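NAD nucleotidase (Haemophilus influenzae, PDB 3ZTV) hydrolyses NAD in the periplasm to adenosine and nicotinamide riboside as a zinc-dependent 5'-nucleotidase, and also acts on NMN and, most actively, on AMP. Local coordinates at residues 85-90 with 117-122; 216-221 with 253-258; 293-298 with 330-335; 450-455 with 524-529. One frame throughout, in Å; residues are numbered along the deposited sequence.

Interactions 1, 2 and 3 follow one another along the metal-binding half of the chain, and interaction 4 comes last, in the C-terminal domain that binds adenosine. Interactions 1 and 3 belong to opposite margins of one seven-stranded mixed sheet: 117-122 runs into its outermost strand 123-124, whereas 330-332 is its other outermost strand. Their centres lie about 24 Å apart. Interaction 2 is attached to a second, six-stranded sheet, about 33 Å from interaction 1 between centres, and reaches the second subunit. Interaction 4 stands about 41 to 45 Å from the other three, between centres, and it lies wholly within the domain that holds adenosine, apart from the zinc-bearing one.

Interaction 1: residues 85-90 with 117-122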
loop_
_atom_site.group_PDB
_atom_site.type_symbol
_atom_site.label_atom_id
_atom_site.label_comp_id
_atom_site.label_asym_id
_atom_site.label_seq_id
_atom_site.Cartn_x
_atom_site.Cartn_y
_atom_site.Cartn_z
ATOM N N ALA A 85 21.339 -0.237 -29.419
ATOM C CA ALA A 85 22.685 -0.719 -29.123
ATOM C C ALA A 85 22.685 -1.561 -27.847
ATOM O O ALA A 85 23.312 -2.622 -27.787
ATOM C CB ALA A 85 23.652 0.442 -28.996
ATOM N N ASP A 86 21.949 -1.094 -26.841
ATOM C CA ASP A 86 21.818 -1.831 -25.589
ATOM C C ASP A 86 21.113 -3.155 -25.825
ATOM O O ASP A 86 21.547 -4.191 -25.322
ATOM C CB ASP A 86 21.087 -0.990 -24.546
ATOM C CG ASP A 86 21.916 0.179 -24.078
ATOM O OD1 ASP A 86 22.965 -0.070 -23.449
ATOM O OD2 ASP A 86 21.539 1.339 -24.348
ATOM N N ALA A 87 20.030 -3.142 -26.600
ATOM C CA ALA A 87 19.331 -4.384 -26.915
ATOM C C ALA A 87 20.252 -5.378 -27.614
ATOM O O ALA A 87 20.220 -6.577 -27.317
ATOM C CB ALA A 87 18.071 -4.113 -27.752
ATOM N N ALA A 88 21.079 -4.881 -28.533
ATOM C CA ALA A 88 21.965 -5.743 -29.301
ATOM C C ALA A 88 22.979 -6.468 -28.411
ATOM O O ALA A 88 23.190 -7.682 -28.538
ATOM C CB ALA A 88 22.676 -4.934 -30.390
ATOM N N VAL A 89 23.621 -5.727 -27.519
ATOM C CA VAL A 89 24.629 -6.355 -26.659
ATOM C C VAL A 89 23.993 -7.249 -25.587
ATOM O O VAL A 89 24.553 -8.292 -25.224
ATOM C CB VAL A 89 25.648 -5.348 -26.069
ATOM C CG1 VAL A 89 26.407 -4.617 -27.202
ATOM C CG2 VAL A 89 24.973 -4.352 -25.137
ATOM N N MET A 90 22.814 -6.867 -25.107
ATOM C CA MET A 90 22.070 -7.717 -24.173
ATOM C C MET A 90 21.662 -9.029 -24.830
ATOM O O MET A 90 21.822 -10.105 -24.246
ATOM C CB MET A 90 20.835 -6.977 -23.649
ATOM C CG MET A 90 21.175 -5.829 -22.713
ATOM S SD MET A 90 19.788 -4.720 -22.372
ATOM C CE MET A 90 18.833 -5.676 -21.183
ATOM N N GLU A 117 11.335 -3.596 -28.370
ATOM C CA GLU A 117 11.082 -4.177 -29.691
ATOM C C GLU A 117 12.245 -5.060 -30.162
ATOM O O GLU A 117 12.031 -6.226 -30.483
ATOM C CB GLU A 117 10.726 -3.104 -30.729
ATOM C CG GLU A 117 10.397 -3.649 -32.118
ATOM C CD GLU A 117 9.058 -4.375 -32.183
ATOM O OE1 GLU A 117 8.479 -4.683 -31.117
ATOM O OE2 GLU A 117 8.581 -4.636 -33.308
ATOM N N PRO A 118 13.483 -4.523 -30.183
ATOM C CA PRO A 118 14.634 -5.348 -30.575
ATOM C C PRO A 118 15.114 -6.321 -29.482
ATOM O O PRO A 118 15.838 -7.269 -29.796
ATOM C CB PRO A 118 15.723 -4.311 -30.886
ATOM C CG PRO A 118 15.354 -3.110 -30.087
ATOM C CD PRO A 118 13.843 -3.101 -30.038
ATOM N N LEU A 119 14.729 -6.092 -28.224
ATOM C CA LEU A 119 15.214 -6.914 -27.108
ATOM C C LEU A 119 14.544 -8.285 -27.107
ATOM O O LEU A 119 13.311 -8.377 -27.123
ATOM C CB LEU A 119 14.980 -6.188 -25.776
ATOM C CG LEU A 119 15.503 -6.878 -24.518
ATOM C CD1 LEU A 119 17.017 -6.872 -24.520
ATOM C CD2 LEU A 119 14.964 -6.197 -23.272
ATOM N N LYS A 120 15.341 -9.349 -27.101
ATOM C CA LYS A 120 14.790 -10.702 -27.126
ATOM C C LYS A 120 14.905 -11.425 -25.777
ATOM O O LYS A 120 14.494 -12.583 -25.643
ATOM C CB LYS A 120 15.434 -11.519 -28.250
ATOM C CG LYS A 120 15.212 -10.909 -29.635
ATOM C CD LYS A 120 13.734 -10.581 -29.851
ATOM C CE LYS A 120 13.504 -9.768 -31.114
ATOM N NZ LYS A 120 12.093 -9.299 -31.224
ATOM N N ILE A 121 15.451 -10.736 -24.784
ATOM C CA ILE A 121 15.531 -11.258 -23.423
ATOM C C ILE A 121 14.148 -11.147 -22.755
ATOM O O ILE A 121 13.555 -10.071 -22.759
ATOM C CB ILE A 121 16.551 -10.432 -22.600
ATOM C CG1 ILE A 121 17.924 -10.376 -23.300
ATOM C CG2 ILE A 121 16.655 -10.952 -21.178
ATOM C CD1 ILE A 121 18.458 -11.727 -23.783
ATOM N N PRO A 122 13.638 -12.244 -22.164
ATOM C CA PRO A 122 12.350 -12.142 -21.460
ATOM C C PRO A 122 12.361 -11.079 -20.366
ATOM O O PRO A 122 13.327 -10.990 -19.597
ATOM C CB PRO A 122 12.185 -13.526 -20.841
ATOM C CG PRO A 122 12.898 -14.438 -21.798
ATOM C CD PRO A 122 14.107 -13.640 -22.256
#
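P118 has a puckered ring, which turns its CB-CG side to the methyl of A87, A87 CB lying 3.7 Å from P118 CG. The flat group beside it, the peptide joining P118 to L119, meets the same methyl, with L119 N 3.9 Å from A87 CB. With only a methyl between them, the backbones come close, the CA atoms of A87 and L119 4.8 Å apart. One helical turn on, M90 crosses L119 at a slant. The leucine CG stands opposite its own backbone N (chi1 -177°), which sends CD1 toward the helix, to 3.9 Å from M90 CB. The methionine chain bends at its last torsion (chi3 77°) and curls past that methyl, bringing M90 CE to 4.0 Å from L119 CD1. I121 adds its own tip, CD1, 3.8 Å from M90 O. F98 of strand 97-99 touches M90, L119 and I121 alike. The loop is also held by N91 on the same helix, whose side chain accepts from K120 N and donates to P118 O, while K120 NZ reaches back to E117 O at 3.2 Å. This joins a helix of the calcineurin-like phosphoesterase domain to the link between helix 108-116 and strand 123-124. The M90 side chain lies about 9 Å from that of the zinc ligand D70, and D86, one turn back, bonds H21 and S23 beside other zinc ligands. No hydrogen bond spans the two segments; their contact is van der Waals, and the polar ties between helix and loop come from N91.

Interaction 2: residues 216-221 with 253-258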
loop_
_atom_site.group_PDB
_atom_site.type_symbol
_atom_site.label_atom_id
_atom_site.label_comp_id
_atom_site.label_asym_id
_atom_site.label_seq_id
_atom_site.Cartn_x
_atom_site.Cartn_y
_atom_site.Cartn_z
ATOM N N VAL A 216 9.234 -9.876 4.532
ATOM C CA VAL A 216 8.450 -10.683 3.607
ATOM C C VAL A 216 8.936 -12.130 3.652
ATOM O O VAL A 216 10.143 -12.377 3.660
ATOM C CB VAL A 216 8.569 -10.122 2.161
ATOM C CG1 VAL A 216 7.947 -11.061 1.142
ATOM C CG2 VAL A 216 7.954 -8.723 2.067
ATOM N N ASN A 217 7.992 -13.067 3.688
ATOM C CA ASN A 217 8.312 -14.494 3.698
ATOM C C ASN A 217 8.376 -15.127 2.307
ATOM O O ASN A 217 7.835 -14.595 1.329
ATOM C CB ASN A 217 7.293 -15.272 4.553
ATOM C CG ASN A 217 7.292 -14.839 6.003
ATOM O OD1 ASN A 217 6.231 -14.586 6.599
ATOM N ND2 ASN A 217 8.473 -14.737 6.576
ATOM N N ASP A 218 9.052 -16.271 2.230
ATOM C CA ASP A 218 9.006 -17.168 1.079
ATOM C C ASP A 218 9.880 -16.749 -0.110
ATOM O O ASP A 218 9.825 -17.373 -1.171
ATOM C CB ASP A 218 7.553 -17.419 0.651
ATOM C CG ASP A 218 6.705 -17.972 1.782
ATOM O OD1 ASP A 218 7.139 -18.939 2.442
ATOM O OD2 ASP A 218 5.620 -17.411 2.018
ATOM N N ILE A 219 10.697 -15.718 0.087
ATOM C CA ILE A 219 11.638 -15.282 -0.961
ATOM C C ILE A 219 13.073 -15.591 -0.521
ATOM O O ILE A 219 13.496 -15.185 0.563
ATOM C CB ILE A 219 11.465 -13.778 -1.291
ATOM C CG1 ILE A 219 10.033 -13.502 -1.776
ATOM C CG2 ILE A 219 12.517 -13.305 -2.307
ATOM C CD1 ILE A 219 9.771 -12.032 -2.080
ATOM N N ASP A 220 13.795 -16.322 -1.361
ATOM C CA ASP A 220 15.110 -16.858 -0.999
ATOM C C ASP A 220 16.309 -15.988 -1.366
ATOM O O ASP A 220 17.268 -15.892 -0.591
ATOM C CB ASP A 220 15.267 -18.242 -1.620
ATOM C CG ASP A 220 14.203 -19.209 -1.119
ATOM O OD1 ASP A 220 14.154 -19.461 0.099
ATOM O OD2 ASP A 220 13.383 -19.727 -1.908
ATOM N N VAL A 221 16.262 -15.373 -2.547
ATOM C CA VAL A 221 17.375 -14.553 -3.047
ATOM C C VAL A 221 16.800 -13.297 -3.695
ATOM O O VAL A 221 15.840 -13.382 -4.481
ATOM C CB VAL A 221 18.261 -15.316 -4.081
ATOM C CG1 VAL A 221 19.460 -14.473 -4.520
ATOM C CG2 VAL A 221 18.759 -16.633 -3.489
ATOM N N ASN A 253 14.013 -13.908 7.381
ATOM C CA ASN A 253 12.677 -13.370 7.199
ATOM C C ASN A 253 11.840 -13.622 8.466
ATOM O O ASN A 253 12.330 -14.254 9.416
ATOM C CB ASN A 253 12.042 -13.909 5.907
ATOM C CG ASN A 253 11.745 -15.407 5.949
ATOM O OD1 ASN A 253 11.687 -16.019 7.023
ATOM N ND2 ASN A 253 11.542 -15.999 4.775
ATOM N N PRO A 254 10.595 -13.116 8.519
ATOM C CA PRO A 254 9.805 -13.283 9.747
ATOM C C PRO A 254 9.618 -14.749 10.138
ATOM O O PRO A 254 9.477 -15.052 11.336
ATOM C CB PRO A 254 8.473 -12.616 9.391
ATOM C CG PRO A 254 8.888 -11.520 8.408
ATOM C CD PRO A 254 9.974 -12.166 7.578
ATOM N N ASN A 255 9.635 -15.649 9.161
ATOM C CA ASN A 255 9.490 -17.078 9.413
ATOM C C ASN A 255 10.775 -17.738 9.903
ATOM O O ASN A 255 10.755 -18.909 10.306
ATOM C CB ASN A 255 8.956 -17.795 8.171
ATOM C CG ASN A 255 7.483 -17.531 7.951
ATOM O OD1 ASN A 255 6.826 -16.944 8.809
ATOM N ND2 ASN A 255 6.957 -17.957 6.807
ATOM N N GLY A 256 11.880 -16.997 9.879
ATOM C CA GLY A 256 13.152 -17.503 10.359
ATOM C C GLY A 256 14.026 -18.110 9.275
ATOM O O GLY A 256 15.107 -18.601 9.576
ATOM N N GLU A 257 13.584 -18.063 8.014
ATOM C CA GLU A 257 14.364 -18.634 6.908
ATOM C C GLU A 257 15.398 -17.636 6.377
ATOM O O GLU A 257 15.184 -16.432 6.440
ATOM C CB GLU A 257 13.429 -19.097 5.785
ATOM C CG GLU A 257 12.298 -20.018 6.282
ATOM C CD GLU A 257 12.787 -21.224 7.045
ATOM O OE1 GLU A 257 13.669 -21.087 7.921
ATOM O OE2 GLU A 257 12.272 -22.333 6.780
ATOM N N PRO A 258 16.535 -18.134 5.874
ATOM C CA PRO A 258 17.553 -17.217 5.337
ATOM C C PRO A 258 17.111 -16.561 4.034
ATOM O O PRO A 258 16.396 -17.176 3.242
ATOM C CB PRO A 258 18.775 -18.117 5.099
ATOM C CG PRO A 258 18.235 -19.514 5.019
ATOM C CD PRO A 258 16.959 -19.547 5.830
HETATM O O HOH W 1 11.577 -14.281 2.402
HETATM O O HOH W 2 13.555 -17.325 2.566
HETATM O O HOH W 3 16.002 -19.776 2.127
#
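N253 faces V216 and N217 across the contact, and its CB, OD1 and ND2 meet different partners. Its CB rests 3.3 Å from V216 O. A chi1 of 67° then tucks CG in over the backbone, flanked by N and C, which folds the amide back over its own turn. There OD1 accepts from E257 N at 3.0 Å, the donor standing 48° out of the carbonyl plane. ND2, at the tip, donates to water 1 at 2.9 Å, and that water in turn donates to V216 O and accepts from I219 N. N253 to G256 form a type I beta turn, closed by G256 N to N253 O, and N253 N also bonds E257 O: the tip of the beta hairpin between strands 249-252 and 258-263. Next to it the amides of N217 and N255 stack nearly parallel, their planes 13° apart and their CG atoms 3.3 Å from each other. N255 OD1 is engaged by K132 N of the second subunit, whose D131 packs against both asparagines. Farther along, water 2 sits 2.9 Å from both I219 O and P258 O, and water 3 lies near D220 OD1 and P258 O; D220 OD2 takes I198 N. Water thus carries much of the polar link between hairpin and loop, and the stacked amides help build the surface that meets the other subunit.

Interaction 3: residues 293-298 with 330-335; sequences VLMSSH and ISLDDH
S297 and the carboxylate of D333 meet as a two-pronged pair. S297 OG donates to D333 OD2 at 2.6 Å, on the lone pair facing the other oxygen, while S297 N reaches D333 OD1 at 2.9 Å, 30° out of the carboxylate plane. Rotation of the serine (chi1 69°) is what brings OG beside its own N, so that both can address one carboxylate. Water 4 also donates to D333 OD1, and the H298 ring lies 21° from the carboxylate plane with S297 OG over its centre. S296 OG accepts H298 N at 3.0 Å, an ST turn.

Before this, 293-295 and 330-332 pair as parallel strands, bonded S331 N to V293 O, M295 N to S331 O and D333 N to M295 O. The second is the outermost strand of a seven-stranded mixed sheet, reached by a beta-alpha-beta crossover through helix 314-325, whose L324 touches both M295 and L332. On that face the M295 side chain slants across I330, M295 CE 4.1 Å from I330 CD1, and L332 CD2 comes 4.1 Å from M295 CB. On the opposite face L294 and D334 cross at about a right angle, L294 CD2 standing 3.8 Å from D334 OD2. That oxygen accepts S331 OG at 2.6 Å, and D334 OD1 forms a salt bridge with K55 of helix 46-59.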
loop_
_atom_site.group_PDB
_atom_site.type_symbol
_atom_site.label_atom_id
_atom_site.label_comp_id
_atom_site.label_asym_id
_atom_site.label_seq_id
_atom_site.Cartn_x
_atom_site.Cartn_y
_atom_site.Cartn_z
ATOM N N VAL A 293 35.192 -8.356 -10.696
ATOM C CA VAL A 293 35.443 -7.048 -11.298
ATOM C C VAL A 293 36.172 -7.239 -12.625
ATOM O O VAL A 293 37.238 -7.869 -12.690
ATOM C CB VAL A 293 36.264 -6.142 -10.370
ATOM C CG1 VAL A 293 36.631 -4.840 -11.075
ATOM C CG2 VAL A 293 35.485 -5.845 -9.113
ATOM N N LEU A 294 35.594 -6.695 -13.692
ATOM C CA LEU A 294 36.113 -6.847 -15.042
ATOM C C LEU A 294 37.110 -5.732 -15.310
ATOM O O LEU A 294 36.730 -4.562 -15.352
ATOM C CB LEU A 294 34.955 -6.779 -16.038
ATOM C CG LEU A 294 33.791 -7.733 -15.734
ATOM C CD1 LEU A 294 32.621 -7.448 -16.665
ATOM C CD2 LEU A 294 34.231 -9.193 -15.830
ATOM N N MET A 295 38.378 -6.084 -15.499
ATOM C CA MET A 295 39.441 -5.084 -15.583
ATOM C C MET A 295 40.380 -5.336 -16.757
ATOM O O MET A 295 40.681 -6.485 -17.088
ATOM C CB MET A 295 40.225 -5.068 -14.264
ATOM C CG MET A 295 41.215 -3.913 -14.108
ATOM S SD MET A 295 42.007 -3.900 -12.486
ATOM C CE MET A 295 40.586 -3.522 -11.463
ATOM N N SER A 296 40.810 -4.260 -17.410
ATOM C CA SER A 296 41.850 -4.341 -18.427
ATOM C C SER A 296 43.242 -4.407 -17.807
ATOM O O SER A 296 43.485 -3.832 -16.748
ATOM C CB SER A 296 41.763 -3.129 -19.349
ATOM O OG SER A 296 42.839 -3.123 -20.275
ATOM N N SER A 297 44.149 -5.114 -18.476
ATOM C CA SER A 297 45.546 -5.147 -18.054
ATOM C C SER A 297 46.366 -4.052 -18.726
ATOM O O SER A 297 47.555 -3.910 -18.441
ATOM C CB SER A 297 46.173 -6.499 -18.394
ATOM O OG SER A 297 46.306 -6.643 -19.794
ATOM N N HIS A 298 45.744 -3.282 -19.614
ATOM C CA HIS A 298 46.504 -2.421 -20.530
ATOM C C HIS A 298 46.759 -1.000 -20.036
ATOM O O HIS A 298 47.711 -0.345 -20.487
ATOM C CB HIS A 298 45.859 -2.423 -21.919
ATOM C CG HIS A 298 45.772 -3.787 -22.527
ATOM N ND1 HIS A 298 46.889 -4.531 -22.848
ATOM C CD2 HIS A 298 44.705 -4.563 -22.833
ATOM C CE1 HIS A 298 46.512 -5.696 -23.345
ATOM N NE2 HIS A 298 45.192 -5.741 -23.346
ATOM N N ILE A 330 39.244 -10.493 -9.475
ATOM C CA ILE A 330 39.599 -9.660 -10.624
ATOM C C ILE A 330 39.654 -10.556 -11.848
ATOM O O ILE A 330 40.289 -11.616 -11.821
ATOM C CB ILE A 330 40.978 -8.968 -10.439
ATOM C CG1 ILE A 330 40.974 -8.072 -9.200
ATOM C CG2 ILE A 330 41.382 -8.203 -11.710
ATOM C CD1 ILE A 330 39.973 -6.922 -9.254
ATOM N N SER A 331 39.001 -10.143 -12.927
ATOM C CA SER A 331 39.057 -10.892 -14.167
ATOM C C SER A 331 39.639 -9.984 -15.242
ATOM O O SER A 331 39.043 -8.968 -15.598
ATOM C CB SER A 331 37.656 -11.347 -14.561
ATOM O OG SER A 331 37.697 -12.247 -15.650
ATOM N N LEU A 332 40.806 -10.341 -15.765
ATOM C CA LEU A 332 41.507 -9.483 -16.730
ATOM C C LEU A 332 41.218 -9.816 -18.189
ATOM O O LEU A 332 41.250 -10.981 -18.596
ATOM C CB LEU A 332 43.026 -9.536 -16.512
ATOM C CG LEU A 332 43.544 -9.052 -15.163
ATOM C CD1 LEU A 332 44.995 -9.479 -14.962
ATOM C CD2 LEU A 332 43.404 -7.548 -15.017
ATOM N N ASP A 333 40.946 -8.770 -18.971
ATOM C CA ASP A 333 40.939 -8.833 -20.434
ATOM C C ASP A 333 39.955 -9.832 -21.030
ATOM O O ASP A 333 40.243 -10.458 -22.049
ATOM C CB ASP A 333 42.355 -9.108 -20.965
ATOM C CG ASP A 333 43.350 -8.032 -20.569
ATOM O OD1 ASP A 333 42.976 -6.840 -20.496
ATOM O OD2 ASP A 333 44.523 -8.387 -20.331
ATOM N N ASP A 334 38.783 -9.980 -20.417
ATOM C CA ASP A 334 37.736 -10.777 -21.048
ATOM C C ASP A 334 37.220 -10.033 -22.275
ATOM O O ASP A 334 36.960 -8.836 -22.210
ATOM C CB ASP A 334 36.558 -11.009 -20.102
ATOM C CG ASP A 334 36.955 -11.701 -18.824
ATOM O OD1 ASP A 334 37.311 -12.900 -18.865
ATOM O OD2 ASP A 334 36.886 -11.040 -17.772
ATOM N N HIS A 335 37.061 -10.735 -23.385
ATOM C CA HIS A 335 36.425 -10.129 -24.550
ATOM C C HIS A 335 35.715 -11.169 -25.406
ATOM O O HIS A 335 36.159 -12.310 -25.527
ATOM C CB HIS A 335 37.396 -9.253 -25.358
ATOM C CG HIS A 335 38.527 -10.007 -25.974
ATOM N ND1 HIS A 335 38.627 -10.210 -27.334
ATOM C CD2 HIS A 335 39.618 -10.590 -25.424
ATOM C CE1 HIS A 335 39.728 -10.892 -27.595
ATOM N NE2 HIS A 335 40.347 -11.136 -26.453
HETATM O O HOH W 4 41.376 -5.267 -22.169
#

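Interaction 4: residues 450-455 with 524-529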
loop_
_atom_site.group_PDB
_atom_site.type_symbol
_atom_site.label_atom_id
_atom_site.label_comp_id
_atom_site.label_asym_id
_atom_site.label_seq_id
_atom_site.Cartn_x
_atom_site.Cartn_y
_atom_site.Cartn_z
ATOM N N LEU A 450 23.262 29.620 -0.868
ATOM C CA LEU A 450 23.639 30.753 -1.720
ATOM C C LEU A 450 24.648 31.641 -1.002
ATOM O O LEU A 450 25.626 32.094 -1.599
ATOM C CB LEU A 450 22.419 31.581 -2.132
ATOM C CG LEU A 450 21.395 30.871 -3.023
ATOM C CD1 LEU A 450 20.181 31.762 -3.274
ATOM C CD2 LEU A 450 22.031 30.434 -4.339
ATOM N N GLU A 451 24.413 31.881 0.284
ATOM C CA GLU A 451 25.354 32.670 1.077
ATOM C C GLU A 451 26.724 31.979 1.130
ATOM O O GLU A 451 27.770 32.622 0.974
ATOM C CB GLU A 451 24.812 32.914 2.489
ATOM C CG GLU A 451 23.523 33.752 2.567
ATOM C CD GLU A 451 23.755 35.262 2.495
ATOM O OE1 GLU A 451 24.925 35.706 2.479
ATOM O OE2 GLU A 451 22.744 36.007 2.478
ATOM N N ASP A 452 26.714 30.667 1.352
ATOM C CA ASP A 452 27.953 29.889 1.396
ATOM C C ASP A 452 28.735 30.032 0.094
ATOM O O ASP A 452 29.944 30.299 0.097
ATOM C CB ASP A 452 27.659 28.398 1.615
ATOM C CG ASP A 452 26.976 28.103 2.947
ATOM O OD1 ASP A 452 27.086 28.902 3.900
ATOM O OD2 ASP A 452 26.333 27.034 3.046
ATOM N N ALA A 453 28.041 29.837 -1.023
ATOM C CA ALA A 453 28.691 29.854 -2.326
ATOM C C ALA A 453 29.296 31.219 -2.643
ATOM O O ALA A 453 30.431 31.305 -3.118
ATOM C CB ALA A 453 27.720 29.422 -3.404
ATOM N N MET A 454 28.545 32.284 -2.376
ATOM C CA MET A 454 29.052 33.643 -2.582
ATOM C C MET A 454 30.267 33.948 -1.708
ATOM O O MET A 454 31.226 34.585 -2.162
ATOM C CB MET A 454 27.952 34.685 -2.348
ATOM C CG MET A 454 26.913 34.723 -3.452
ATOM S SD MET A 454 25.784 36.128 -3.303
ATOM C CE MET A 454 24.808 35.619 -1.884
ATOM N N GLN A 455 30.232 33.497 -0.458
ATOM C CA GLN A 455 31.365 33.698 0.445
ATOM C C GLN A 455 32.647 33.044 -0.085
ATOM O O GLN A 455 33.730 33.636 -0.023
ATOM C CB GLN A 455 31.032 33.181 1.846
ATOM C CG GLN A 455 32.213 33.163 2.817
ATOM C CD GLN A 455 32.715 34.552 3.188
ATOM O OE1 GLN A 455 32.036 35.556 2.971
ATOM N NE2 GLN A 455 33.915 34.611 3.761
ATOM N N TYR A 524 30.300 24.938 -0.818
ATOM C CA TYR A 524 28.862 24.775 -0.641
ATOM C C TYR A 524 28.582 24.030 0.670
ATOM O O TYR A 524 28.060 22.911 0.677
ATOM C CB TYR A 524 28.253 24.055 -1.851
ATOM C CG TYR A 524 28.060 24.949 -3.069
ATOM C CD1 TYR A 524 29.149 25.539 -3.710
ATOM C CD2 TYR A 524 26.791 25.196 -3.577
ATOM C CE1 TYR A 524 28.968 26.352 -4.825
ATOM C CE2 TYR A 524 26.600 26.003 -4.682
ATOM C CZ TYR A 524 27.687 26.584 -5.296
ATOM O OH TYR A 524 27.485 27.384 -6.391
ATOM N N LYS A 525 28.929 24.674 1.781
ATOM C CA LYS A 525 28.875 24.054 3.105
ATOM C C LYS A 525 27.532 23.406 3.419
ATOM O O LYS A 525 27.481 22.278 3.918
ATOM C CB LYS A 525 29.240 25.071 4.197
ATOM C CG LYS A 525 30.688 25.537 4.145
ATOM C CD LYS A 525 31.010 26.508 5.272
ATOM C CE LYS A 525 32.448 27.002 5.179
ATOM N NZ LYS A 525 32.710 28.133 6.109
ATOM N N THR A 526 26.445 24.112 3.128
ATOM C CA THR A 526 25.114 23.611 3.441
ATOM C C THR A 526 24.828 22.269 2.760
ATOM O O THR A 526 24.292 21.361 3.394
ATOM C CB THR A 526 24.012 24.653 3.121
ATOM O OG1 THR A 526 24.104 25.748 4.046
ATOM C CG2 THR A 526 22.637 24.033 3.226
ATOM N N PHE A 527 25.177 22.135 1.481
ATOM C CA PHE A 527 24.996 20.855 0.789
ATOM C C PHE A 527 25.843 19.765 1.450
ATOM O O PHE A 527 25.412 18.617 1.570
ATOM C CB PHE A 527 25.373 20.952 -0.694
ATOM C CG PHE A 527 24.354 21.663 -1.556
ATOM C CD1 PHE A 527 23.020 21.751 -1.185
ATOM C CD2 PHE A 527 24.744 22.225 -2.763
ATOM C CE1 PHE A 527 22.099 22.402 -2.002
ATOM C CE2 PHE A 527 23.834 22.870 -3.580
ATOM C CZ PHE A 527 22.509 22.960 -3.201
ATOM N N GLY A 528 27.056 20.124 1.856
ATOM C CA GLY A 528 27.938 19.191 2.535
ATOM C C GLY A 528 27.324 18.610 3.794
ATOM O O GLY A 528 27.543 17.445 4.125
ATOM N N LYS A 529 26.546 19.423 4.500
ATOM C CA LYS A 529 25.896 18.980 5.730
ATOM C C LYS A 529 24.636 18.151 5.471
ATOM O O LYS A 529 24.276 17.288 6.278
ATOM C CB LYS A 529 25.588 20.169 6.641
ATOM C CG LYS A 529 26.837 20.796 7.248
ATOM C CD LYS A 529 26.520 22.071 8.012
ATOM C CE LYS A 529 27.793 22.845 8.326
ATOM N NZ LYS A 529 27.515 24.161 8.969
#
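D452 OD2 takes two bonds from T526, one from each side of the carboxylate oxygen. T526 OG1 donates to it at 2.8 Å on the syn side, 20° out of the carboxylate plane, and T526 N donates at 2.9 Å on the anti side. The threonine places OG1 beside its own backbone N (chi1 -69°), so hydroxyl and amide converge on the same acceptor. The other carboxylate oxygen, D452 OD1, is occupied by Q448 NE2 one turn earlier on the same helix, which should fix the rotation of the group. T526 is the second residue of helix 525-530, after Y524 at the N-cap position. A negative charge here probably gains from the helix dipole and satisfies an amide that has no partner in the preceding turn of its own helix. K525 CB lies 3.7 Å from the same D452 OD2. Alongside, A453 CB sits over one face of the Y524 ring in a CH-pi contact, 3.7 Å from the centroid and offset toward CZ, which it approaches to 3.4 Å. The hydroxyl is satisfied away from the contact, Y524 OH bonding A465 O. On another side of helix 443-460, E451 accepts R486 N and L487 N. The Y524 side chain is about 7 Å from the bound adenosine and about 4 Å from that of V517, which probably binds substrate. Helix 443-460 meets the start of helix 525-530 through D452 and A453. P467 of strand 467-470 touches both A453 and Y524, and strand 472-477 lies against L450 and M454.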